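Local structure of trichomaglin (Trichosanthes lepiniana, 1SGL) at residues A[15-20]-A[175-180]; A[141-146]-A[204-209]. The protein is an S-like ribonuclease of the RNase T2 family and probably cleaves single-stranded RNA, as its relatives do. All blocks are in the same frame, centred on the assembly; numbering follows the deposited sequence.

Contact 1: residues A[15-20]-A[175-180]; sequences AGTSCR and LVQKLS. With SO4 (sulfate ion), chain D; SO4 (sulfate ion), chain E.
Thr17, on the short helix 15-18, reaches over to the start of strand 176-184 and gives its hydroxyl proton to the backbone carbonyl of Val176, OG1 to O 2.7 Å. The donor sits 34° out of the carbonyl plane. With OG1 anti to its own carbonyl carbon (chi1 -60°), the hydroxyl points at the strand while the methyl CG2 lies against Gln177 CG at 3.7 Å, the two side chains crossing nearly at right angles. This is the close-packed part, and Leu175 CB closes it from beside Thr17 OG1. The rest is looser. A water bridges Ser18 OG, at 2.8 Å, to Gln177 O, to which it donates. Farther out, the exposed Arg20 comes from the direction opposite to Leu175 and lays one guanidinium face over the methyl CD2, 3.3 Å from NH1. At the edge of that group NH2 makes a bent bond (132°) to O4 of the chain E sulfate, probably from the crystallisation liquor, 2.9 Å away; within the protein it forms a salt bridge with Glu173. Strand 176-184 carries a classic beta bulge, Gln177 and Lys178 set opposite the single residue Arg169. The helix follows directly on strand 7-14, which pairs antiparallel with 176-184, strand 167-170 pairs with the latter too, and just past the helix Cys19 is joined to Cys31 by a disulfide.

Contact 2: residues A[141-146]-A[204-209]; sequences IVASNS and LPEIPD
Ser144 and Leu204 join the two loops through the backbone: Ser144 N gives a nearly straight bond (167°) to Leu204 O at 2.7 Å, and the CA-H of Ala143 leans on the same oxygen at 3.2 Å. A water donates to Ser144 O. Ser144 OG accepts from Ser146 N, an ST turn, and from Lys147 N as well. On the buried side, Ile141 CG2 presses tightly on Leu204 CD1 at 3.5 Å. Asn145 holds the outer end. Its CB carries CG anti to the carbonyl carbon (chi1 -59°), which swings the amide toward the C-terminal segment; CG itself lies 3.5 Å from Glu206 OE2. From there OD1 accepts from Glu206 N at 2.9 Å and rests near CA and CB of Pro205. The other branch, ND2, gives a hydrogen to a water and comes within 2.7 Å of Glu206 OE2, though the angle is too poor for a hydrogen bond; amide and carboxylate planes stand 31° apart. Glu206 CG meanwhile packs on Ala143 CB at 3.8 Å. Replacing Glu206 with an alanine would probably open a gap beside Ala143 CB and leave the Asn145 amide without its carboxylate neighbour. The C-terminal tail is thus held to the 141-146 loop by two uncharged hydrogen bonds, from Ser144 N and Glu206 N, while the Glu206 carboxylate adds proximity to ND2 but no hydrogen bond.

Along the chain the segments alternate: 15-20, 141-146, 175-180, then 204-209, so the two contacts cross along the chain. Their centres lie about 10 Å apart, on the same side of the chain's centre, and they touch directly, with Pro208 packing on Cys19 and Arg20, Pro205 on Thr17, and Ile207 on Ala15. Contact 1 belongs to the main antiparallel sheet, at the end of strand 7-14 beside strand 176-184. Contact 2 lies farther out, next to the small sheet of strands 148-150 and 201-203. Trp14 connects them, bonding to Gln177 through its backbone and to Pro205 O through its indole. The C-terminal tail is thereby laid against the RNase T2 core.

Contact 1: residues A[15-20]-A[175-180]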
# COMPACT_ATOMS: atom_id res chain seq x y z
N ALA A 15 -8.28 -4.35 0.25
CA ALA A 15 -8.47 -5.74 -0.16
C ALA A 15 -9.82 -6.04 -0.82
O ALA A 15 -9.88 -6.77 -1.80
CB ALA A 15 -8.26 -6.66 1.04
N GLY A 16 -10.90 -5.47 -0.29
CA GLY A 16 -12.21 -5.72 -0.85
C GLY A 16 -12.33 -5.36 -2.32
O GLY A 16 -12.98 -6.07 -3.10
N THR A 17 -11.70 -4.27 -2.71
CA THR A 17 -11.77 -3.81 -4.09
C THR A 17 -10.81 -4.57 -5.02
O THR A 17 -11.12 -4.81 -6.19
CB THR A 17 -11.49 -2.30 -4.17
OG1 THR A 17 -12.48 -1.61 -3.40
CG2 THR A 17 -11.53 -1.80 -5.62
N SER A 18 -9.65 -4.96 -4.50
CA SER A 18 -8.68 -5.70 -5.29
C SER A 18 -9.17 -7.13 -5.54
O SER A 18 -8.70 -7.81 -6.45
CB SER A 18 -7.33 -5.76 -4.57
OG SER A 18 -6.73 -4.48 -4.47
N CYS A 19 -10.10 -7.58 -4.71
CA CYS A 19 -10.63 -8.93 -4.81
C CYS A 19 -12.03 -9.05 -5.38
O CYS A 19 -12.55 -10.15 -5.50
CB CYS A 19 -10.64 -9.57 -3.42
SG CYS A 19 -8.99 -9.69 -2.65
N ARG A 20 -12.65 -7.93 -5.74
CA ARG A 20 -14.02 -7.99 -6.25
C ARG A 20 -14.19 -8.61 -7.63
O ARG A 20 -15.31 -8.89 -8.05
CB ARG A 20 -14.66 -6.60 -6.24
CG ARG A 20 -14.31 -5.72 -7.42
CD ARG A 20 -15.40 -4.68 -7.60
NE ARG A 20 -15.12 -3.73 -8.67
CZ ARG A 20 -15.98 -2.81 -9.09
NH1 ARG A 20 -17.18 -2.72 -8.53
NH2 ARG A 20 -15.64 -1.97 -10.05
N LEU A 175 -15.79 2.92 -5.51
CA LEU A 175 -15.16 2.01 -4.57
C LEU A 175 -13.76 2.50 -4.26
O LEU A 175 -13.03 2.91 -5.15
CB LEU A 175 -15.08 0.58 -5.13
CG LEU A 175 -16.31 -0.32 -4.97
CD1 LEU A 175 -17.53 0.31 -5.63
CD2 LEU A 175 -16.02 -1.69 -5.59
N VAL A 176 -13.41 2.48 -2.98
CA VAL A 176 -12.08 2.90 -2.54
C VAL A 176 -11.07 1.86 -3.01
O VAL A 176 -11.23 0.66 -2.74
CB VAL A 176 -12.00 3.01 -1.00
CG1 VAL A 176 -10.55 3.24 -0.58
CG2 VAL A 176 -12.88 4.16 -0.51
N GLN A 177 -10.05 2.30 -3.73
CA GLN A 177 -9.04 1.37 -4.21
C GLN A 177 -7.74 1.46 -3.44
O GLN A 177 -7.18 0.45 -3.04
CB GLN A 177 -8.71 1.60 -5.69
CG GLN A 177 -9.79 1.26 -6.66
CD GLN A 177 -9.35 1.50 -8.10
OE1 GLN A 177 -8.85 2.58 -8.43
NE2 GLN A 177 -9.54 0.50 -8.95
N LYS A 178 -7.27 2.69 -3.26
CA LYS A 178 -6.01 2.91 -2.59
C LYS A 178 -6.03 4.10 -1.65
O LYS A 178 -6.82 5.03 -1.81
CB LYS A 178 -4.93 3.15 -3.66
CG LYS A 178 -4.97 2.14 -4.80
CD LYS A 178 -4.26 2.64 -6.06
CE LYS A 178 -2.75 2.76 -5.88
NZ LYS A 178 -2.37 3.81 -4.91
N LEU A 179 -5.15 4.06 -0.67
CA LEU A 179 -5.02 5.13 0.29
C LEU A 179 -3.52 5.26 0.48
O LEU A 179 -2.85 4.29 0.80
CB LEU A 179 -5.71 4.78 1.62
CG LEU A 179 -5.69 5.89 2.68
CD1 LEU A 179 -6.79 5.64 3.70
CD2 LEU A 179 -4.32 5.95 3.35
N SER A 180 -3.00 6.47 0.27
CA SER A 180 -1.58 6.71 0.41
C SER A 180 -1.25 7.71 1.50
O SER A 180 -1.99 8.67 1.72
CB SER A 180 -1.01 7.22 -0.92
OG SER A 180 -1.31 6.33 -1.98
S SO4 D . -0.76 7.70 -5.87
O1 SO4 D . -0.95 6.99 -7.15
O2 SO4 D . -0.23 6.77 -4.85
O3 SO4 D . -2.07 8.23 -5.43
O4 SO4 D . 0.19 8.82 -6.06
S SO4 E . -13.75 0.14 -13.02
O1 SO4 E . -12.82 -0.29 -14.08
O2 SO4 E . -15.10 0.34 -13.60
O3 SO4 E . -13.28 1.41 -12.43
O4 SO4 E . -13.81 -0.91 -11.98
O HOH W 1 -7.84 -1.94 -4.75

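Contact 2: residues A[141-146]-A[204-209]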
# COMPACT_ATOMS: atom_id res chain seq x y z
N ILE A 141 -15.68 2.73 11.08
CA ILE A 141 -15.70 2.59 9.63
C ILE A 141 -15.14 1.20 9.33
O ILE A 141 -13.95 0.94 9.48
CB ILE A 141 -14.85 3.70 8.97
CG1 ILE A 141 -15.43 5.07 9.34
CG2 ILE A 141 -14.85 3.53 7.45
CD1 ILE A 141 -14.68 6.25 8.75
N VAL A 142 -16.02 0.30 8.92
CA VAL A 142 -15.62 -1.07 8.63
C VAL A 142 -16.14 -1.57 7.28
O VAL A 142 -17.10 -1.02 6.74
CB VAL A 142 -16.13 -2.01 9.73
CG1 VAL A 142 -15.52 -1.61 11.07
CG2 VAL A 142 -17.64 -1.94 9.81
N ALA A 143 -15.50 -2.61 6.77
CA ALA A 143 -15.88 -3.19 5.49
C ALA A 143 -17.36 -3.52 5.49
O ALA A 143 -17.88 -4.05 6.47
CB ALA A 143 -15.06 -4.45 5.22
N SER A 144 -18.04 -3.21 4.39
CA SER A 144 -19.47 -3.45 4.28
C SER A 144 -19.91 -3.40 2.83
O SER A 144 -19.46 -2.56 2.06
CB SER A 144 -20.23 -2.38 5.07
OG SER A 144 -21.61 -2.42 4.78
N ASN A 145 -20.81 -4.31 2.46
CA ASN A 145 -21.31 -4.36 1.10
C ASN A 145 -22.66 -3.65 0.98
O ASN A 145 -23.15 -3.41 -0.13
CB ASN A 145 -21.46 -5.81 0.65
CG ASN A 145 -20.14 -6.57 0.71
OD1 ASN A 145 -19.11 -6.07 0.25
ND2 ASN A 145 -20.17 -7.77 1.25
N SER A 146 -23.25 -3.28 2.11
CA SER A 146 -24.55 -2.62 2.10
C SER A 146 -24.54 -1.14 2.45
O SER A 146 -25.49 -0.43 2.14
CB SER A 146 -25.51 -3.36 3.03
OG SER A 146 -25.06 -3.33 4.37
N LEU A 204 -16.59 0.55 0.97
CA LEU A 204 -15.46 -0.27 1.40
C LEU A 204 -16.01 -1.69 1.41
O LEU A 204 -16.37 -2.22 2.45
CB LEU A 204 -15.03 0.14 2.82
CG LEU A 204 -14.37 1.52 2.97
CD1 LEU A 204 -14.32 1.92 4.44
CD2 LEU A 204 -12.98 1.48 2.39
N PRO A 205 -16.08 -2.32 0.23
CA PRO A 205 -16.60 -3.69 0.13
C PRO A 205 -15.73 -4.74 0.82
O PRO A 205 -14.51 -4.57 0.97
CB PRO A 205 -16.70 -3.91 -1.37
CG PRO A 205 -15.55 -3.09 -1.90
CD PRO A 205 -15.65 -1.82 -1.09
N GLU A 206 -16.37 -5.82 1.24
CA GLU A 206 -15.64 -6.91 1.89
C GLU A 206 -15.08 -7.79 0.79
O GLU A 206 -15.52 -7.72 -0.37
CB GLU A 206 -16.58 -7.74 2.76
CG GLU A 206 -17.46 -6.95 3.70
CD GLU A 206 -18.52 -7.82 4.36
OE1 GLU A 206 -18.16 -8.59 5.27
OE2 GLU A 206 -19.69 -7.75 3.95
N ILE A 207 -14.11 -8.63 1.13
CA ILE A 207 -13.54 -9.55 0.16
C ILE A 207 -14.65 -10.53 -0.20
O ILE A 207 -15.32 -11.06 0.68
CB ILE A 207 -12.35 -10.32 0.76
CG1 ILE A 207 -11.18 -9.36 0.99
CG2 ILE A 207 -11.96 -11.45 -0.16
CD1 ILE A 207 -10.03 -9.97 1.77
N PRO A 208 -14.87 -10.76 -1.50
CA PRO A 208 -15.91 -11.69 -1.93
C PRO A 208 -15.65 -13.11 -1.44
O PRO A 208 -14.50 -13.57 -1.46
CB PRO A 208 -15.85 -11.59 -3.46
CG PRO A 208 -15.35 -10.19 -3.70
CD PRO A 208 -14.26 -10.07 -2.66
N ASP A 209 -16.69 -13.80 -1.00
CA ASP A 209 -16.53 -15.18 -0.53
C ASP A 209 -16.44 -16.14 -1.72
O ASP A 209 -16.87 -15.75 -2.83
CB ASP A 209 -17.71 -15.58 0.37
CG ASP A 209 -17.65 -14.94 1.74
OD1 ASP A 209 -16.66 -15.16 2.46
OD2 ASP A 209 -18.60 -14.21 2.10
OXT ASP A 209 -15.94 -17.28 -1.53
O HOH W 2 -18.82 0.19 2.01
O HOH W 3 -18.63 -10.29 0.91